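PDB 1ZBP: hypothetical protein VPA1032 from Vibrio parahaemolyticus, which is of unknown function but, as a member of the ImpE family, is probably associated with bacterial type VI protein secretion, and joins an N-terminal helical array to beta sheets. Local coordinates for residues P28-I38 against Q53-Y64; R81-A89 against L104-V112. One frame throughout, in Å; residues are numbered along the deposited sequence.

From the N terminus, the chain runs through helix 13-25 and a turn into helix 31-44, then reverses into helix 47-60. Contact 1 closes this hairpin by laying residues 28-38 against 53-64. Helix 65-84 follows directly, touching helix 47-60 with its early residues and supplying its C-terminal end to contact 2. There residues 81-89 meet 104-112 of helix 98-113, closing a loop that includes strand 91-92. The contacts lie in series, neither nested nor crossed, with centres 33 Å apart and nearest atoms about 13 Å apart. Contact 1 pairs helices 31-44 and 47-60 in the outlying helical part, whereas contact 2 lies where the helices reach strand 165-169.

Contact 1 (P28-I38 against Q53-Y64); sequences PKDASLRSSFI and QLMQSIKLFPEY
A31 places its methyl over the ring of F61, a CH-pi contact with CB 3.8 Å from the ring centroid and only 4° off the normal. CB of the preceding L60 lies off-centre over the opposite face, so both faces of the phenyl are covered, while R34 CD meets its edge 3.9 Å from CE2. The tight packing continues at the other end of the interface, where I38 presses CG2 against L54 CD2 (3.7 Å) and its CG1 against CB of Q53. Next to it the amide of Q53 reaches the rim of F37: OE1 lies near the ring plane, 3.5 Å from CD2, and no hydrogen-bond partner for this buried oxygen is found in the model.

Between these ends R34 enters as a knob among Q53, Q56, S57 and L60. Its chain is extended from CG to NE, which carries the guanidinium along the interface and back to the carbonyl of P28. NE and NH1 grip that one oxygen side-on, NE at 2.9 Å from P28 O with an N-H...O angle of 161°. Both bonds lie in the guanidinium plane and fix its rotation, leaving one face against L60 CD1. NH2 stays 3.8 Å from Q53 OE1, too long for a hydrogen bond, and none crosses the segments.

The solvent side is looser. K29 is exposed and crosses L60 at about a right angle, and OE1 of the partly exposed Q56 stays 4.1 Å from R34 NH2. D30 N-caps helix 31-44 through OD1 to L33 N. Behind the interface, L33 and F37 touch helix 13-25, and L54 touches helix 65-84. With segment axes 10.2 Å apart at 160°, the pair forms an antiparallel helical hairpin within a helical array, an arrangement resembling tetratricopeptide-type repeats.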
loop_
_atom_site.group_PDB
_atom_site.type_symbol
_atom_site.label_atom_id
_atom_site.label_comp_id
_atom_site.label_asym_id
_atom_site.label_seq_id
_atom_site.Cartn_x
_atom_site.Cartn_y
_atom_site.Cartn_z
ATOM N N PRO A 28 2.873 -26.231 18.332
ATOM C CA PRO A 28 2.493 -26.216 16.913
ATOM C C PRO A 28 0.996 -26.276 16.638
ATOM O O PRO A 28 0.559 -26.035 15.516
ATOM C CB PRO A 28 3.232 -27.429 16.348
ATOM C CG PRO A 28 3.207 -28.386 17.498
ATOM C CD PRO A 28 3.575 -27.485 18.662
ATOM N N LYS A 29 0.217 -26.597 17.661
ATOM C CA LYS A 29 -1.224 -26.689 17.499
ATOM C C LYS A 29 -1.924 -25.445 18.026
ATOM O O LYS A 29 -3.100 -25.498 18.394
ATOM C CB LYS A 29 -1.762 -27.937 18.210
ATOM C CG LYS A 29 -1.197 -29.259 17.677
ATOM C CD LYS A 29 -1.538 -29.480 16.202
ATOM C CE LYS A 29 -0.941 -30.789 15.687
ATOM N NZ LYS A 29 -1.386 -31.144 14.310
ATOM N N ASP A 30 -1.200 -24.325 18.065
ATOM C CA ASP A 30 -1.777 -23.068 18.540
ATOM C C ASP A 30 -2.068 -22.129 17.368
ATOM O O ASP A 30 -1.162 -21.724 16.640
ATOM C CB ASP A 30 -0.836 -22.372 19.527
ATOM C CG ASP A 30 -1.535 -21.282 20.319
ATOM O OD1 ASP A 30 -2.126 -20.370 19.698
ATOM O OD2 ASP A 30 -1.503 -21.335 21.569
ATOM N N ALA A 31 -3.341 -21.786 17.198
ATOM C CA ALA A 31 -3.771 -20.908 16.114
ATOM C C ALA A 31 -3.250 -19.477 16.276
ATOM O O ALA A 31 -2.630 -18.932 15.354
ATOM C CB ALA A 31 -5.294 -20.905 16.024
ATOM N N SER A 32 -3.501 -18.881 17.445
ATOM C CA SER A 32 -3.071 -17.513 17.752
ATOM C C SER A 32 -1.606 -17.245 17.425
ATOM O O SER A 32 -1.272 -16.185 16.904
ATOM C CB SER A 32 -3.312 -17.193 19.234
ATOM O OG SER A 32 -4.691 -17.224 19.563
ATOM N N LEU A 33 -0.730 -18.194 17.743
ATOM C CA LEU A 33 0.688 -18.019 17.463
ATOM C C LEU A 33 0.946 -18.034 15.962
ATOM O O LEU A 33 1.603 -17.136 15.440
ATOM C CB LEU A 33 1.520 -19.108 18.152
ATOM C CG LEU A 33 1.756 -18.943 19.662
ATOM C CD1 LEU A 33 2.461 -20.176 20.230
ATOM C CD2 LEU A 33 2.600 -17.696 19.907
ATOM N N ARG A 34 0.427 -19.044 15.267
ATOM C CA ARG A 34 0.623 -19.137 13.822
ATOM C C ARG A 34 0.042 -17.899 13.134
ATOM O O ARG A 34 0.665 -17.328 12.237
ATOM C CB ARG A 34 -0.023 -20.419 13.277
ATOM C CG ARG A 34 0.761 -21.691 13.582
ATOM C CD ARG A 34 0.013 -22.934 13.113
ATOM N NE ARG A 34 0.753 -24.175 13.353
ATOM C CZ ARG A 34 1.735 -24.637 12.582
ATOM N NH1 ARG A 34 2.349 -25.776 12.887
ATOM N NH2 ARG A 34 2.098 -23.971 11.497
ATOM N N SER A 35 -1.142 -17.486 13.583
ATOM C CA SER A 35 -1.827 -16.311 13.048
ATOM C C SER A 35 -0.985 -15.049 13.221
ATOM O O SER A 35 -0.803 -14.277 12.274
ATOM C CB SER A 35 -3.174 -16.120 13.750
ATOM O OG SER A 35 -3.857 -14.966 13.275
ATOM N N SER A 36 -0.472 -14.832 14.428
ATOM C CA SER A 36 0.361 -13.660 14.694
ATOM C C SER A 36 1.648 -13.716 13.874
ATOM O O SER A 36 2.211 -12.684 13.509
ATOM C CB SER A 36 0.704 -13.572 16.190
ATOM O OG SER A 36 -0.472 -13.408 16.978
ATOM N N PHE A 37 2.110 -14.925 13.580
ATOM C CA PHE A 37 3.337 -15.107 12.802
ATOM C C PHE A 37 3.095 -14.767 11.313
ATOM O O PHE A 37 4.019 -14.367 10.596
ATOM C CB PHE A 37 3.829 -16.556 12.964
ATOM C CG PHE A 37 4.989 -16.919 12.075
ATOM C CD1 PHE A 37 6.128 -16.123 12.026
ATOM C CD2 PHE A 37 4.933 -18.057 11.268
ATOM C CE1 PHE A 37 7.191 -16.446 11.185
ATOM C CE2 PHE A 37 5.992 -18.387 10.424
ATOM C CZ PHE A 37 7.121 -17.576 10.383
ATOM N N ILE A 38 1.847 -14.917 10.862
ATOM C CA ILE A 38 1.474 -14.620 9.479
ATOM C C ILE A 38 1.401 -13.104 9.266
ATOM O O ILE A 38 1.833 -12.583 8.228
ATOM C CB ILE A 38 0.096 -15.241 9.119
ATOM C CG1 ILE A 38 0.190 -16.763 9.149
ATOM C CG2 ILE A 38 -0.347 -14.780 7.729
ATOM C CD1 ILE A 38 -1.141 -17.457 9.196
ATOM N N GLN A 53 2.279 -20.447 5.296
ATOM C CA GLN A 53 1.676 -20.566 6.620
ATOM C C GLN A 53 0.149 -20.476 6.562
ATOM O O GLN A 53 -0.549 -21.090 7.366
ATOM C CB GLN A 53 2.232 -19.482 7.546
ATOM C CG GLN A 53 3.729 -19.614 7.815
ATOM C CD GLN A 53 4.080 -20.849 8.635
ATOM O OE1 GLN A 53 3.690 -20.972 9.797
ATOM N NE2 GLN A 53 4.811 -21.773 8.026
ATOM N N LEU A 54 -0.367 -19.703 5.613
ATOM C CA LEU A 54 -1.809 -19.557 5.465
ATOM C C LEU A 54 -2.425 -20.855 4.935
ATOM O O LEU A 54 -3.566 -21.182 5.249
ATOM C CB LEU A 54 -2.131 -18.386 4.525
ATOM C CG LEU A 54 -1.921 -16.983 5.104
ATOM C CD1 LEU A 54 -1.813 -15.941 4.006
ATOM C CD2 LEU A 54 -3.059 -16.679 6.048
HETATM N N MSE A 55 -1.675 -21.598 4.129
HETATM C CA MSE A 55 -2.194 -22.851 3.603
HETATM C C MSE A 55 -2.233 -23.886 4.731
HETATM O O MSE A 55 -3.163 -24.690 4.810
HETATM C CB MSE A 55 -1.334 -23.355 2.435
HETATM C CG MSE A 55 -1.391 -22.475 1.178
HETATM SE SE MSE A 55 -0.665 -23.304 -0.450
HETATM C CE MSE A 55 1.156 -22.627 -0.434
ATOM N N GLN A 56 -1.240 -23.851 5.616
ATOM C CA GLN A 56 -1.187 -24.791 6.729
ATOM C C GLN A 56 -2.258 -24.547 7.780
ATOM O O GLN A 56 -2.903 -25.489 8.240
ATOM C CB GLN A 56 0.195 -24.768 7.363
ATOM C CG GLN A 56 1.243 -25.320 6.428
ATOM C CD GLN A 56 2.537 -25.672 7.119
ATOM O OE1 GLN A 56 3.240 -24.808 7.651
ATOM N NE2 GLN A 56 2.858 -26.961 7.123
ATOM N N SER A 57 -2.452 -23.287 8.154
ATOM C CA SER A 57 -3.470 -22.940 9.138
ATOM C C SER A 57 -4.875 -23.362 8.683
ATOM O O SER A 57 -5.752 -23.622 9.510
ATOM C CB SER A 57 -3.445 -21.432 9.429
ATOM O OG SER A 57 -2.333 -21.092 10.243
ATOM N N ILE A 58 -5.086 -23.430 7.371
ATOM C CA ILE A 58 -6.387 -23.832 6.842
ATOM C C ILE A 58 -6.592 -25.306 7.124
ATOM O O ILE A 58 -7.683 -25.726 7.518
ATOM C CB ILE A 58 -6.472 -23.572 5.325
ATOM C CG1 ILE A 58 -6.658 -22.071 5.087
ATOM C CG2 ILE A 58 -7.608 -24.383 4.698
ATOM C CD1 ILE A 58 -6.574 -21.665 3.639
ATOM N N LYS A 59 -5.534 -26.089 6.930
ATOM C CA LYS A 59 -5.598 -27.528 7.176
ATOM C C LYS A 59 -5.783 -27.802 8.654
ATOM O O LYS A 59 -6.604 -28.636 9.044
ATOM C CB LYS A 59 -4.318 -28.226 6.727
ATOM C CG LYS A 59 -4.099 -28.226 5.246
ATOM C CD LYS A 59 -2.874 -29.028 4.901
ATOM C CE LYS A 59 -2.643 -29.020 3.413
ATOM N NZ LYS A 59 -1.493 -29.890 3.049
ATOM N N LEU A 60 -5.016 -27.089 9.471
ATOM C CA LEU A 60 -5.053 -27.273 10.909
ATOM C C LEU A 60 -6.254 -26.689 11.599
ATOM O O LEU A 60 -6.735 -27.244 12.585
ATOM C CB LEU A 60 -3.794 -26.685 11.535
ATOM C CG LEU A 60 -2.440 -27.307 11.199
ATOM C CD1 LEU A 60 -1.395 -26.625 12.070
ATOM C CD2 LEU A 60 -2.452 -28.813 11.461
ATOM N N PHE A 61 -6.737 -25.565 11.076
ATOM C CA PHE A 61 -7.869 -24.845 11.677
ATOM C C PHE A 61 -8.875 -24.389 10.613
ATOM O O PHE A 61 -9.164 -23.192 10.488
ATOM C CB PHE A 61 -7.332 -23.623 12.439
ATOM C CG PHE A 61 -6.124 -23.922 13.304
ATOM C CD1 PHE A 61 -6.268 -24.537 14.548
ATOM C CD2 PHE A 61 -4.844 -23.598 12.866
ATOM C CE1 PHE A 61 -5.156 -24.817 15.339
ATOM C CE2 PHE A 61 -3.728 -23.875 13.650
ATOM C CZ PHE A 61 -3.882 -24.487 14.893
ATOM N N PRO A 62 -9.438 -25.342 9.848
ATOM C CA PRO A 62 -10.408 -25.036 8.794
ATOM C C PRO A 62 -11.588 -24.185 9.250
ATOM O O PRO A 62 -12.349 -23.670 8.428
ATOM C CB PRO A 62 -10.844 -26.420 8.315
ATOM C CG PRO A 62 -10.698 -27.261 9.543
ATOM C CD PRO A 62 -9.377 -26.795 10.084
ATOM N N GLU A 63 -11.747 -24.043 10.560
ATOM C CA GLU A 63 -12.841 -23.245 11.097
ATOM C C GLU A 63 -12.576 -21.753 10.860
ATOM O O GLU A 63 -13.500 -20.944 10.888
ATOM C CB GLU A 63 -13.012 -23.519 12.593
ATOM C CG GLU A 63 -11.770 -23.226 13.425
ATOM C CD GLU A 63 -11.066 -24.487 13.897
ATOM O OE1 GLU A 63 -10.846 -25.408 13.070
ATOM O OE2 GLU A 63 -10.713 -24.544 15.098
ATOM N N TYR A 64 -11.313 -21.405 10.630
ATOM C CA TYR A 64 -10.924 -20.025 10.372
ATOM C C TYR A 64 -10.538 -19.850 8.908
ATOM O O TYR A 64 -9.580 -19.138 8.590
ATOM C CB TYR A 64 -9.737 -19.620 11.251
ATOM C CG TYR A 64 -9.999 -19.699 12.741
ATOM C CD1 TYR A 64 -11.163 -19.173 13.293
ATOM C CD2 TYR A 64 -9.064 -20.281 13.601
ATOM C CE1 TYR A 64 -11.393 -19.221 14.669
ATOM C CE2 TYR A 64 -9.276 -20.335 14.976
ATOM C CZ TYR A 64 -10.445 -19.801 15.505
ATOM O OH TYR A 64 -10.654 -19.841 16.864
#

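Contact 2 (R81-A89 against L104-V112); sequences RKDFAQGAA and LVSFNLSMV
With chi1 at 173°, F84 carries CG anti to its backbone N and lets its ring reach helix 98-113, where N108, with CG beside its own backbone N (chi1 -73°), brings its amide to meet it. The two side chains run at about a right angle, their ring and amide planes 79° apart, and ND2 of N108 approaches CE1 of F84 to 3.3 Å from an oblique direction. On another part of the ring, CE2 packs 3.9 Å from V105 CG1, and L104 CB lies near CZ. The backbone leaving helix 65-84 rests against N108 too: A85 O is 3.3 Å from its CB. Farther along, the carbonyl oxygen of Q86 touches L109 CG at 3.5 Å, and Q86 CG meets V112 CB.

F84 also touches L167, and L104 packs on I126, so F84 links the contact to strand 165-169 and L104 links it to helix 116-129. Although N108 ND2 comes within 3.3 Å of F84 O, the angle is poor for a hydrogen bond. No hydrogen bond joins the segments, consistent with an interface that rests mainly on van der Waals contact and on the fit of N108 against the turn.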
loop_
_atom_site.group_PDB
_atom_site.type_symbol
_atom_site.label_atom_id
_atom_site.label_comp_id
_atom_site.label_asym_id
_atom_site.label_seq_id
_atom_site.Cartn_x
_atom_site.Cartn_y
_atom_site.Cartn_z
ATOM N N ARG A 81 1.740 -6.251 -6.546
ATOM C CA ARG A 81 2.288 -4.907 -6.399
ATOM C C ARG A 81 3.805 -4.948 -6.341
ATOM O O ARG A 81 4.482 -4.118 -6.948
ATOM C CB ARG A 81 1.725 -4.239 -5.134
ATOM C CG ARG A 81 2.447 -2.980 -4.672
ATOM C CD ARG A 81 1.714 -2.451 -3.461
ATOM N NE ARG A 81 2.230 -1.200 -2.931
ATOM C CZ ARG A 81 2.926 -1.098 -1.802
ATOM N NH1 ARG A 81 3.206 -2.186 -1.086
ATOM N NH2 ARG A 81 3.301 0.102 -1.358
ATOM N N LYS A 82 4.350 -5.902 -5.600
ATOM C CA LYS A 82 5.799 -5.993 -5.520
ATOM C C LYS A 82 6.317 -6.313 -6.915
ATOM O O LYS A 82 7.405 -5.890 -7.296
ATOM C CB LYS A 82 6.232 -7.080 -4.537
ATOM C CG LYS A 82 7.707 -7.012 -4.184
ATOM C CD LYS A 82 8.060 -7.932 -3.023
ATOM C CE LYS A 82 8.451 -9.317 -3.497
ATOM N NZ LYS A 82 8.888 -10.157 -2.347
ATOM N N ASP A 83 5.525 -7.049 -7.690
ATOM C CA ASP A 83 5.949 -7.379 -9.042
ATOM C C ASP A 83 5.744 -6.209 -9.991
ATOM O O ASP A 83 6.570 -5.963 -10.873
ATOM C CB ASP A 83 5.219 -8.623 -9.554
ATOM C CG ASP A 83 5.604 -9.872 -8.784
ATOM O OD1 ASP A 83 6.793 -9.996 -8.431
ATOM O OD2 ASP A 83 4.729 -10.730 -8.546
ATOM N N PHE A 84 4.654 -5.476 -9.806
ATOM C CA PHE A 84 4.395 -4.333 -10.660
ATOM C C PHE A 84 5.560 -3.345 -10.630
ATOM O O PHE A 84 5.749 -2.562 -11.562
ATOM C CB PHE A 84 3.099 -3.639 -10.241
ATOM C CG PHE A 84 2.847 -2.360 -10.967
ATOM C CD1 PHE A 84 3.224 -1.147 -10.406
ATOM C CD2 PHE A 84 2.287 -2.370 -12.237
ATOM C CE1 PHE A 84 3.046 0.036 -11.100
ATOM C CE2 PHE A 84 2.104 -1.192 -12.941
ATOM C CZ PHE A 84 2.484 0.017 -12.375
ATOM N N ALA A 85 6.352 -3.389 -9.565
ATOM C CA ALA A 85 7.501 -2.496 -9.443
ATOM C C ALA A 85 8.500 -2.743 -10.588
ATOM O O ALA A 85 9.593 -2.179 -10.594
ATOM C CB ALA A 85 8.183 -2.704 -8.084
ATOM N N GLN A 86 8.097 -3.585 -11.544
ATOM C CA GLN A 86 8.884 -3.926 -12.726
ATOM C C GLN A 86 7.978 -4.353 -13.897
ATOM O O GLN A 86 7.922 -3.672 -14.923
ATOM C CB GLN A 86 9.889 -5.038 -12.409
ATOM C CG GLN A 86 11.004 -4.622 -11.439
ATOM C CD GLN A 86 10.807 -5.168 -10.027
ATOM O OE1 GLN A 86 9.679 -5.279 -9.550
ATOM N NE2 GLN A 86 11.913 -5.489 -9.345
ATOM N N GLY A 87 7.260 -5.467 -13.743
ATOM C CA GLY A 87 6.382 -5.950 -14.804
ATOM C C GLY A 87 4.901 -5.650 -14.615
ATOM O O GLY A 87 4.474 -5.270 -13.531
ATOM N N ALA A 88 4.110 -5.826 -15.669
ATOM C CA ALA A 88 2.673 -5.551 -15.598
ATOM C C ALA A 88 1.917 -6.625 -14.821
ATOM O O ALA A 88 1.915 -7.793 -15.207
ATOM C CB ALA A 88 2.087 -5.423 -17.006
ATOM N N ALA A 89 1.266 -6.216 -13.735
ATOM C CA ALA A 89 0.503 -7.125 -12.886
ATOM C C ALA A 89 -0.503 -6.331 -12.060
ATOM O O ALA A 89 -0.918 -6.766 -10.988
ATOM C CB ALA A 89 1.447 -7.882 -11.959
ATOM N N LEU A 104 3.295 4.378 -16.950
ATOM C CA LEU A 104 3.494 3.892 -15.575
ATOM C C LEU A 104 4.329 2.607 -15.500
ATOM O O LEU A 104 5.209 2.481 -14.640
ATOM C CB LEU A 104 2.145 3.661 -14.872
ATOM C CG LEU A 104 1.504 4.822 -14.097
ATOM C CD1 LEU A 104 2.438 5.287 -12.979
ATOM C CD2 LEU A 104 1.203 5.972 -15.031
ATOM N N VAL A 105 4.045 1.655 -16.388
ATOM C CA VAL A 105 4.791 0.404 -16.418
ATOM C C VAL A 105 6.221 0.638 -16.940
ATOM O O VAL A 105 7.170 0.065 -16.412
ATOM C CB VAL A 105 4.077 -0.660 -17.295
ATOM C CG1 VAL A 105 2.675 -0.933 -16.758
ATOM C CG2 VAL A 105 4.001 -0.190 -18.724
ATOM N N SER A 106 6.372 1.492 -17.955
ATOM C CA SER A 106 7.693 1.798 -18.516
ATOM C C SER A 106 8.562 2.521 -17.488
ATOM O O SER A 106 9.798 2.428 -17.536
ATOM C CB SER A 106 7.575 2.664 -19.783
ATOM O OG SER A 106 7.091 1.925 -20.903
ATOM N N PHE A 107 7.912 3.243 -16.566
ATOM C CA PHE A 107 8.609 3.970 -15.498
ATOM C C PHE A 107 9.358 2.949 -14.642
ATOM O O PHE A 107 10.548 3.120 -14.361
ATOM C CB PHE A 107 7.606 4.758 -14.635
ATOM C CG PHE A 107 8.229 5.491 -13.463
ATOM C CD1 PHE A 107 8.651 4.801 -12.326
ATOM C CD2 PHE A 107 8.398 6.873 -13.499
ATOM C CE1 PHE A 107 9.233 5.474 -11.239
ATOM C CE2 PHE A 107 8.978 7.551 -12.421
ATOM C CZ PHE A 107 9.397 6.849 -11.288
ATOM N N ASN A 108 8.675 1.877 -14.242
ATOM C CA ASN A 108 9.320 0.841 -13.433
ATOM C C ASN A 108 10.313 0.032 -14.257
ATOM O O ASN A 108 11.372 -0.348 -13.759
ATOM C CB ASN A 108 8.278 -0.088 -12.811
ATOM C CG ASN A 108 7.510 0.577 -11.688
ATOM O OD1 ASN A 108 8.093 1.003 -10.687
ATOM N ND2 ASN A 108 6.197 0.666 -11.845
ATOM N N LEU A 109 9.970 -0.231 -15.515
ATOM C CA LEU A 109 10.856 -0.986 -16.400
ATOM C C LEU A 109 12.187 -0.256 -16.552
ATOM O O LEU A 109 13.227 -0.888 -16.710
ATOM C CB LEU A 109 10.203 -1.188 -17.773
ATOM C CG LEU A 109 9.247 -2.377 -17.846
ATOM C CD1 LEU A 109 8.487 -2.390 -19.165
ATOM C CD2 LEU A 109 10.060 -3.655 -17.676
ATOM N N SER A 110 12.144 1.075 -16.502
ATOM C CA SER A 110 13.350 1.886 -16.607
ATOM C C SER A 110 14.058 1.975 -15.257
ATOM O O SER A 110 15.281 2.092 -15.202
ATOM C CB SER A 110 13.021 3.303 -17.088
ATOM O OG SER A 110 12.614 3.323 -18.441
HETATM N N MSE A 111 13.294 1.946 -14.167
HETATM C CA MSE A 111 13.894 2.011 -12.835
HETATM C C MSE A 111 14.810 0.812 -12.648
HETATM O O MSE A 111 15.886 0.924 -12.063
HETATM C CB MSE A 111 12.816 2.007 -11.747
HETATM C CG MSE A 111 12.333 3.393 -11.326
HETATM SE SE MSE A 111 13.716 4.424 -10.423
HETATM C CE MSE A 111 14.045 3.223 -8.941
ATOM N N VAL A 112 14.375 -0.338 -13.154
ATOM C CA VAL A 112 15.167 -1.552 -13.047
ATOM C C VAL A 112 16.284 -1.594 -14.101
ATOM O O VAL A 112 17.384 -2.067 -13.816
ATOM C CB VAL A 112 14.280 -2.807 -13.184
ATOM C CG1 VAL A 112 13.567 -2.803 -14.518
ATOM C CG2 VAL A 112 15.126 -4.059 -13.034
#